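PDB 3MSQ: putative ubiquinone biosynthesis protein from Nostoc punctiforme, which probably takes part in the biosynthesis of ubiquinone-like quinones, as a member of the Coq4 family. Local coordinates for residues S67-P72 / I115-M120; L150-I155 / G196-Q201. One frame throughout, in Å; residues are numbered along the deposited sequence.

Contact 1: residues S67-P72 / I115-M120; sequences SERWLP and ISYLKM
Tyr117 lays one face of its ring against the backbone and aliphatic chain of Arg69. Arg69 CA stands 4.0 Å from the ring centroid, 27° off the ring normal, a CH-pi contact displaced toward the rim, while Arg69 CD comes to 3.5 Å from Tyr117 CG at the root of the ring. The arginine chain bends at its second torsion, which brings CD over the root of the ring; the guanidinium lies beyond, near Tyr117 CB, its plane 16° from the ring plane. Tyr117 points from helix 114-133 at the spot where helix 60-68 stops: Arg69, with positive phi, is the first residue to leave helical geometry, and the extended chain of 70-72 then runs on past the tyrosine in this all-helical Coq4-family fold. The phenol reaches that chain because CG lies anti to the backbone N (chi1 170°). Its hydroxyl donates to Trp70 O at 2.8 Å (Tyr117 OH to Trp70 O), in the carbonyl plane and on a lone pair, and the acceptor oxygen sits at the ring edge. Phe66, in the last turn of helix 60-68, adds an edge-to-face ring contact with Tyr117. Farther along, Leu71 turns one branch inward: its CD2 lies 4.0 Å from CB of the selenomethionine Met120 and 4.2 Å from Tyr117 CE1, touching residues three apart on helix 114-133.

Contact 2: residues L150-I155 / G196-Q201; sequences LAQTPI and GKLIAQ
The C-terminal end of helix 139-152 is tied here to the loop that follows helix 177-192, at and just before a type I beta turn from Leu198 to Gln201. Gln152, the last helical residue, grips the loop backbone with both ends of its amide. Its OE1 accepts from Leu198 N at 3.0 Å in a nearly straight bond (169°), and its NE2 donates to Gly196 O, also at 3.0 Å; this second bond is more bent (149°) and approaches from above the Gly196 carbonyl plane. The chain extends beyond CG (chi2 -153°), which carries the amide across to the loop. In return, Lys197 NZ donates to Gln152 O at 3.0 Å, so side chain and backbone of one glutamine are both held. Beside these polar links, Thr153 sends CG2 to 3.7 Å from Lys197 CD and places OG1 3.6 Å from Ile199 CG2. Ile199 continues inward to Leu56 and Val62, while Leu198 packs on Phe148 and Phe149. The turn is braced from its own side by Gln201 NE2, which donates to Lys197 O at 2.8 Å. On the helix side, Leu150 and Pro154 meet Phe177 of a second subunit. Gln152 NE2 is also bonded to Thr194 O; with two loop carbonyls (Gly196 O and Thr194 O) at NE2 and the Leu198 N-H at OE1, the flip of the buried amide is settled, and the lysine ammonium, set against a carbonyl at the helix C-terminus, would be expected to interact favourably with the helix dipole.

Overall arrangement
Both contacts are largely buried, but contact 2 lies deeper, its centre about 9 Å from the centre of the chain, against about 14 Å for contact 1, and borders a second subunit, whereas no other chain of the assembly touches contact 1. Contact 1 sets the chain just after helix 60-68 against the flank of helix 114-133; contact 2 ties the end of helix 139-152 to a loop. The first rests mainly on ring and aliphatic packing with one hydrogen bond; the second on three hydrogen bonds across it, supported by packing. Their centres are about 14 Å apart, and they meet where Leu118 packs on Ile155 and Ile199, and again where Trp70 touches the backbone of Gln201.

Contact 1: residues S67-P72 / I115-M120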
ATOM      1  N   SER A  67       2.708  -1.447  37.845  1.00 55.58           N
ATOM      2  CA  SER A  67       2.507  -2.329  39.019  1.00 55.69           C
ATOM      3  C   SER A  67       1.080  -2.269  39.531  1.00 58.04           C
ATOM      4  O   SER A  67       0.518  -3.321  39.840  1.00 57.52           O
ATOM      5  CB  SER A  67       3.452  -1.955  40.158  1.00 57.75           C
ATOM      6  OG  SER A  67       4.787  -1.943  39.693  1.00 64.59           O
ATOM      7  N   GLU A  68       0.503  -1.044  39.621  1.00 52.84           N
ATOM      8  CA  GLU A  68      -0.864  -0.809  40.090  1.00 52.09           C
ATOM      9  C   GLU A  68      -1.920  -1.010  38.984  1.00 55.18           C
ATOM     10  O   GLU A  68      -3.108  -1.166  39.304  1.00 54.96           O
ATOM     11  CB  GLU A  68      -1.017   0.633  40.576  1.00 53.48           C
ATOM     12  CG  GLU A  68      -0.106   1.102  41.691  1.00 64.85           C
ATOM     13  CD  GLU A  68      -0.348   2.569  42.001  1.00 91.47           C
ATOM     14  OE1 GLU A  68      -1.504   3.037  41.852  1.00 77.67           O
ATOM     15  OE2 GLU A  68       0.632   3.260  42.365  1.00 91.08           O
ATOM     16  N   ARG A  69      -1.504  -0.930  37.692  1.00 50.02           N
ATOM     17  CA  ARG A  69      -2.373  -0.940  36.504  1.00 48.73           C
ATOM     18  C   ARG A  69      -3.368   0.192  36.687  1.00 55.14           C
ATOM     19  O   ARG A  69      -4.581   0.023  36.543  1.00 57.05           O
ATOM     20  CB  ARG A  69      -3.032  -2.295  36.232  1.00 46.06           C
ATOM     21  CG  ARG A  69      -2.038  -3.406  35.930  1.00 52.35           C
ATOM     22  CD  ARG A  69      -1.658  -3.428  34.474  1.00 52.09           C
ATOM     23  NE  ARG A  69      -0.901  -4.615  34.071  1.00 59.51           N
ATOM     24  CZ  ARG A  69      -1.455  -5.760  33.681  1.00 67.13           C
ATOM     25  NH1 ARG A  69      -2.773  -5.912  33.707  1.00 55.15           N
ATOM     26  NH2 ARG A  69      -0.692  -6.773  33.291  1.00 47.18           N
ATOM     27  N   TRP A  70      -2.811   1.347  37.098  1.00 51.02           N
ATOM     28  CA  TRP A  70      -3.488   2.594  37.409  1.00 50.81           C
ATOM     29  C   TRP A  70      -4.206   3.149  36.208  1.00 54.01           C
ATOM     30  O   TRP A  70      -3.607   3.288  35.133  1.00 55.52           O
ATOM     31  CB  TRP A  70      -2.479   3.640  37.946  1.00 50.10           C
ATOM     32  CG  TRP A  70      -3.125   4.941  38.330  1.00 52.04           C
ATOM     33  CD1 TRP A  70      -3.643   5.265  39.548  1.00 55.96           C
ATOM     34  CD2 TRP A  70      -3.422   6.050  37.461  1.00 52.15           C
ATOM     35  NE1 TRP A  70      -4.233   6.513  39.498  1.00 55.95           N
ATOM     36  CE2 TRP A  70      -4.120   7.010  38.227  1.00 56.42           C
ATOM     37  CE3 TRP A  70      -3.168   6.326  36.103  1.00 53.26           C
ATOM     38  CZ2 TRP A  70      -4.559   8.216  37.688  1.00 55.66           C
ATOM     39  CZ3 TRP A  70      -3.609   7.521  35.571  1.00 54.54           C
ATOM     40  CH2 TRP A  70      -4.296   8.451  36.359  1.00 55.70           C
ATOM     41  N   LEU A  71      -5.467   3.545  36.406  1.00 47.35           N
ATOM     42  CA  LEU A  71      -6.273   4.209  35.378  1.00 45.25           C
ATOM     43  C   LEU A  71      -7.046   5.316  36.079  1.00 46.62           C
ATOM     44  O   LEU A  71      -7.341   5.163  37.256  1.00 46.94           O
ATOM     45  CB  LEU A  71      -7.199   3.224  34.653  1.00 45.40           C
ATOM     46  CG  LEU A  71      -6.527   2.239  33.690  1.00 48.80           C
ATOM     47  CD1 LEU A  71      -7.486   1.167  33.276  1.00 48.38           C
ATOM     48  CD2 LEU A  71      -5.928   2.948  32.481  1.00 47.61           C
ATOM     49  N   PRO A  72      -7.316   6.467  35.437  1.00 42.85           N
ATOM     50  CA  PRO A  72      -7.973   7.567  36.153  1.00 43.48           C
ATOM     51  C   PRO A  72      -9.418   7.294  36.576  1.00 50.80           C
ATOM     52  O   PRO A  72     -10.172   6.627  35.867  1.00 51.17           O
ATOM     53  CB  PRO A  72      -7.853   8.741  35.181  1.00 44.70           C
ATOM     54  CG  PRO A  72      -7.758   8.115  33.860  1.00 47.98           C
ATOM     55  CD  PRO A  72      -7.009   6.848  34.045  1.00 43.71           C
ATOM     56  N   ILE A 115       0.904  -4.384  27.351  1.00 46.12           N
ATOM     57  CA  ILE A 115       0.574  -3.670  26.101  1.00 44.60           C
ATOM     58  C   ILE A 115      -0.896  -3.151  26.118  1.00 48.15           C
ATOM     59  O   ILE A 115      -1.129  -1.976  25.817  1.00 46.60           O
ATOM     60  CB  ILE A 115       0.924  -4.524  24.855  1.00 47.20           C
ATOM     61  CG1 ILE A 115       2.450  -4.580  24.666  1.00 47.04           C
ATOM     62  CG2 ILE A 115       0.202  -4.031  23.588  1.00 43.95           C
ATOM     63  CD1 ILE A 115       2.962  -5.704  23.757  1.00 47.09           C
ATOM     64  N   SER A 116      -1.871  -4.008  26.529  1.00 45.10           N
ATOM     65  CA  SER A 116      -3.265  -3.578  26.648  1.00 44.31           C
ATOM     66  C   SER A 116      -3.395  -2.548  27.781  1.00 48.56           C
ATOM     67  O   SER A 116      -4.197  -1.612  27.676  1.00 49.30           O
ATOM     68  CB  SER A 116      -4.217  -4.757  26.820  1.00 45.64           C
ATOM     69  OG  SER A 116      -3.765  -5.668  27.803  1.00 54.54           O
ATOM     70  N   TYR A 117      -2.542  -2.675  28.822  1.00 43.02           N
ATOM     71  CA  TYR A 117      -2.525  -1.673  29.875  1.00 42.42           C
ATOM     72  C   TYR A 117      -2.077  -0.274  29.336  1.00 47.38           C
ATOM     73  O   TYR A 117      -2.772   0.714  29.538  1.00 47.84           O
ATOM     74  CB  TYR A 117      -1.660  -2.097  31.076  1.00 42.59           C
ATOM     75  CG  TYR A 117      -1.476  -0.935  32.027  1.00 43.75           C
ATOM     76  CD1 TYR A 117      -2.574  -0.289  32.588  1.00 45.89           C
ATOM     77  CD2 TYR A 117      -0.216  -0.410  32.279  1.00 44.49           C
ATOM     78  CE1 TYR A 117      -2.423   0.852  33.369  1.00 46.25           C
ATOM     79  CE2 TYR A 117      -0.048   0.695  33.111  1.00 45.45           C
ATOM     80  CZ  TYR A 117      -1.157   1.327  33.651  1.00 50.78           C
ATOM     81  OH  TYR A 117      -1.021   2.439  34.443  1.00 51.30           O
ATOM     82  N   LEU A 118      -0.910  -0.195  28.698  1.00 44.16           N
ATOM     83  CA  LEU A 118      -0.366   1.056  28.167  1.00 43.84           C
ATOM     84  C   LEU A 118      -1.314   1.710  27.178  1.00 48.32           C
ATOM     85  O   LEU A 118      -1.406   2.926  27.153  1.00 47.33           O
ATOM     86  CB  LEU A 118       1.002   0.807  27.528  1.00 43.78           C
ATOM     87  CG  LEU A 118       1.732   2.003  26.921  1.00 46.68           C
ATOM     88  CD1 LEU A 118       1.997   3.081  27.945  1.00 46.22           C
ATOM     89  CD2 LEU A 118       3.016   1.557  26.226  1.00 47.92           C
ATOM     90  N   LYS A 119      -2.047   0.898  26.402  1.00 46.31           N
ATOM     91  CA  LYS A 119      -3.033   1.365  25.433  1.00 46.02           C
ATOM     92  C   LYS A 119      -4.145   2.094  26.180  1.00 50.24           C
ATOM     93  O   LYS A 119      -4.486   3.215  25.807  1.00 48.82           O
ATOM     94  CB  LYS A 119      -3.587   0.156  24.670  1.00 49.04           C
ATOM     95  CG  LYS A 119      -4.250   0.482  23.348  1.00 48.31           C
ATOM     96  CD  LYS A 119      -4.143  -0.693  22.383  1.00 45.64           C
ATOM     97  CE  LYS A 119      -5.232  -1.663  22.583  1.00 52.37           C
ATOM     98  NZ  LYS A 119      -5.218  -2.682  21.528  1.00 70.73           N
HETATM   99  N   MSE A 120      -4.664   1.475  27.271  1.00 48.70           N
HETATM  100  CA  MSE A 120      -5.726   2.048  28.095  1.00 49.49           C
HETATM  101  C   MSE A 120      -5.242   3.279  28.829  1.00 53.20           C
HETATM  102  O   MSE A 120      -5.908   4.305  28.734  1.00 54.03           O
HETATM  103  CB  MSE A 120      -6.366   1.012  29.024  1.00 52.56           C
HETATM  104  CG  MSE A 120      -7.186  -0.045  28.259  1.00 60.70           C
HETATM  105 SE   MSE A 120      -8.524   0.723  27.066  0.75 69.19          SE
HETATM  106  CE  MSE A 120      -9.772   1.227  28.558  1.00 66.77           C
TER

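Contact 2: residues L150-I155 / G196-Q201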
ATOM      1  N   LEU A 150       7.118  11.709  22.087  1.00 53.03           N
ATOM      2  CA  LEU A 150       8.225  10.917  21.513  1.00 52.31           C
ATOM      3  C   LEU A 150       9.574  11.357  22.137  1.00 55.93           C
ATOM      4  O   LEU A 150      10.440  10.508  22.373  1.00 57.02           O
ATOM      5  CB  LEU A 150       8.236  11.031  19.963  1.00 51.88           C
ATOM      6  CG  LEU A 150       9.215  10.154  19.156  1.00 56.00           C
ATOM      7  CD1 LEU A 150       8.715   8.746  19.036  1.00 57.21           C
ATOM      8  CD2 LEU A 150       9.379  10.673  17.762  1.00 53.67           C
ATOM      9  N   ALA A 151       9.726  12.669  22.454  1.00 50.31           N
ATOM     10  CA  ALA A 151      10.943  13.203  23.077  1.00 49.65           C
ATOM     11  C   ALA A 151      11.127  12.680  24.497  1.00 53.99           C
ATOM     12  O   ALA A 151      12.258  12.467  24.912  1.00 54.82           O
ATOM     13  CB  ALA A 151      10.915  14.726  23.083  1.00 50.20           C
ATOM     14  N   GLN A 152      10.013  12.457  25.223  1.00 49.75           N
ATOM     15  CA  GLN A 152       9.949  11.997  26.611  1.00 48.54           C
ATOM     16  C   GLN A 152       9.971  10.485  26.757  1.00 52.65           C
ATOM     17  O   GLN A 152      10.865   9.944  27.399  1.00 51.17           O
ATOM     18  CB  GLN A 152       8.657  12.509  27.252  1.00 49.07           C
ATOM     19  CG  GLN A 152       8.685  13.956  27.687  1.00 60.22           C
ATOM     20  CD  GLN A 152       7.744  14.195  28.831  1.00 69.24           C
ATOM     21  OE1 GLN A 152       6.665  13.590  28.934  1.00 72.28           O
ATOM     22  NE2 GLN A 152       8.149  15.064  29.725  1.00 46.90           N
ATOM     23  N   THR A 153       8.922   9.816  26.230  1.00 51.72           N
ATOM     24  CA  THR A 153       8.665   8.374  26.325  1.00 51.80           C
ATOM     25  C   THR A 153       8.167   7.809  24.986  1.00 57.55           C
ATOM     26  O   THR A 153       6.955   7.803  24.734  1.00 59.41           O
ATOM     27  CB  THR A 153       7.695   8.092  27.486  1.00 55.41           C
ATOM     28  OG1 THR A 153       6.589   8.990  27.416  1.00 55.30           O
ATOM     29  CG2 THR A 153       8.359   8.231  28.854  1.00 52.99           C
ATOM     30  N   PRO A 154       9.080   7.352  24.096  1.00 52.46           N
ATOM     31  CA  PRO A 154       8.626   6.850  22.772  1.00 51.75           C
ATOM     32  C   PRO A 154       7.788   5.574  22.769  1.00 56.87           C
ATOM     33  O   PRO A 154       8.202   4.556  23.308  1.00 56.63           O
ATOM     34  CB  PRO A 154       9.915   6.666  21.972  1.00 53.46           C
ATOM     35  CG  PRO A 154      11.033   6.956  22.909  1.00 57.78           C
ATOM     36  CD  PRO A 154      10.549   7.336  24.238  1.00 53.18           C
ATOM     37  N   ILE A 155       6.614   5.627  22.132  1.00 53.93           N
ATOM     38  CA  ILE A 155       5.702   4.481  21.946  1.00 52.59           C
ATOM     39  C   ILE A 155       5.367   4.358  20.444  1.00 54.83           C
ATOM     40  O   ILE A 155       5.371   5.383  19.772  1.00 51.60           O
ATOM     41  CB  ILE A 155       4.434   4.527  22.852  1.00 54.83           C
ATOM     42  CG1 ILE A 155       3.458   5.701  22.486  1.00 54.53           C
ATOM     43  CG2 ILE A 155       4.841   4.501  24.329  1.00 54.66           C
ATOM     44  CD1 ILE A 155       2.064   5.650  23.041  1.00 60.92           C
ATOM     45  N   GLY A 196       9.950  15.678  34.045  1.00 51.10           N
ATOM     46  CA  GLY A 196       8.711  15.099  34.535  1.00 50.30           C
ATOM     47  C   GLY A 196       7.907  14.530  33.395  1.00 57.70           C
ATOM     48  O   GLY A 196       7.366  15.282  32.569  1.00 59.66           O
ATOM     49  N   LYS A 197       7.865  13.196  33.318  1.00 53.73           N
ATOM     50  CA  LYS A 197       7.172  12.475  32.254  1.00 52.48           C
ATOM     51  C   LYS A 197       5.660  12.611  32.382  1.00 55.73           C
ATOM     52  O   LYS A 197       5.132  12.471  33.480  1.00 55.00           O
ATOM     53  CB  LYS A 197       7.588  10.982  32.249  1.00 54.25           C
ATOM     54  CG  LYS A 197       9.104  10.710  32.306  1.00 51.29           C
ATOM     55  CD  LYS A 197       9.789  10.940  30.979  1.00 57.47           C
ATOM     56  CE  LYS A 197      11.286  10.985  31.112  1.00 66.87           C
ATOM     57  NZ  LYS A 197      11.928  11.380  29.829  1.00 78.95           N
ATOM     58  N   LEU A 198       4.973  12.886  31.264  1.00 52.92           N
ATOM     59  CA  LEU A 198       3.512  13.002  31.206  1.00 52.75           C
ATOM     60  C   LEU A 198       2.873  11.685  31.642  1.00 56.26           C
ATOM     61  O   LEU A 198       2.048  11.686  32.551  1.00 55.88           O
ATOM     62  CB  LEU A 198       3.039  13.314  29.764  1.00 52.41           C
ATOM     63  CG  LEU A 198       3.327  14.697  29.179  1.00 56.12           C
ATOM     64  CD1 LEU A 198       2.900  14.731  27.710  1.00 54.62           C
ATOM     65  CD2 LEU A 198       2.652  15.819  30.001  1.00 55.76           C
ATOM     66  N   ILE A 199       3.288  10.568  30.994  1.00 51.78           N
ATOM     67  CA  ILE A 199       2.818   9.194  31.208  1.00 50.71           C
ATOM     68  C   ILE A 199       2.907   8.711  32.679  1.00 56.45           C
ATOM     69  O   ILE A 199       2.075   7.890  33.084  1.00 56.97           O
ATOM     70  CB  ILE A 199       3.478   8.213  30.176  1.00 52.78           C
ATOM     71  CG1 ILE A 199       2.700   6.905  29.991  1.00 53.38           C
ATOM     72  CG2 ILE A 199       4.958   7.946  30.432  1.00 52.75           C
ATOM     73  CD1 ILE A 199       1.564   6.969  28.975  1.00 60.84           C
ATOM     74  N   ALA A 200       3.874   9.262  33.478  1.00 51.74           N
ATOM     75  CA  ALA A 200       4.116   8.923  34.896  1.00 50.80           C
ATOM     76  C   ALA A 200       3.147   9.552  35.904  1.00 51.66           C
ATOM     77  O   ALA A 200       3.141   9.140  37.066  1.00 50.78           O
ATOM     78  CB  ALA A 200       5.552   9.266  35.279  1.00 52.04           C
ATOM     79  N   GLN A 201       2.335  10.537  35.467  1.00 48.09           N
ATOM     80  CA  GLN A 201       1.402  11.291  36.317  1.00 48.57           C
ATOM     81  C   GLN A 201       0.062  10.633  36.573  1.00 54.66           C
ATOM     82  O   GLN A 201      -0.573  10.135  35.631  1.00 53.57           O
ATOM     83  CB  GLN A 201       1.163  12.720  35.786  1.00 49.29           C
ATOM     84  CG  GLN A 201       2.418  13.533  35.476  1.00 45.72           C
ATOM     85  CD  GLN A 201       3.447  13.467  36.568  1.00 55.49           C
ATOM     86  OE1 GLN A 201       3.212  13.868  37.708  1.00 49.80           O
ATOM     87  NE2 GLN A 201       4.632  12.993  36.231  1.00 52.65           N
TER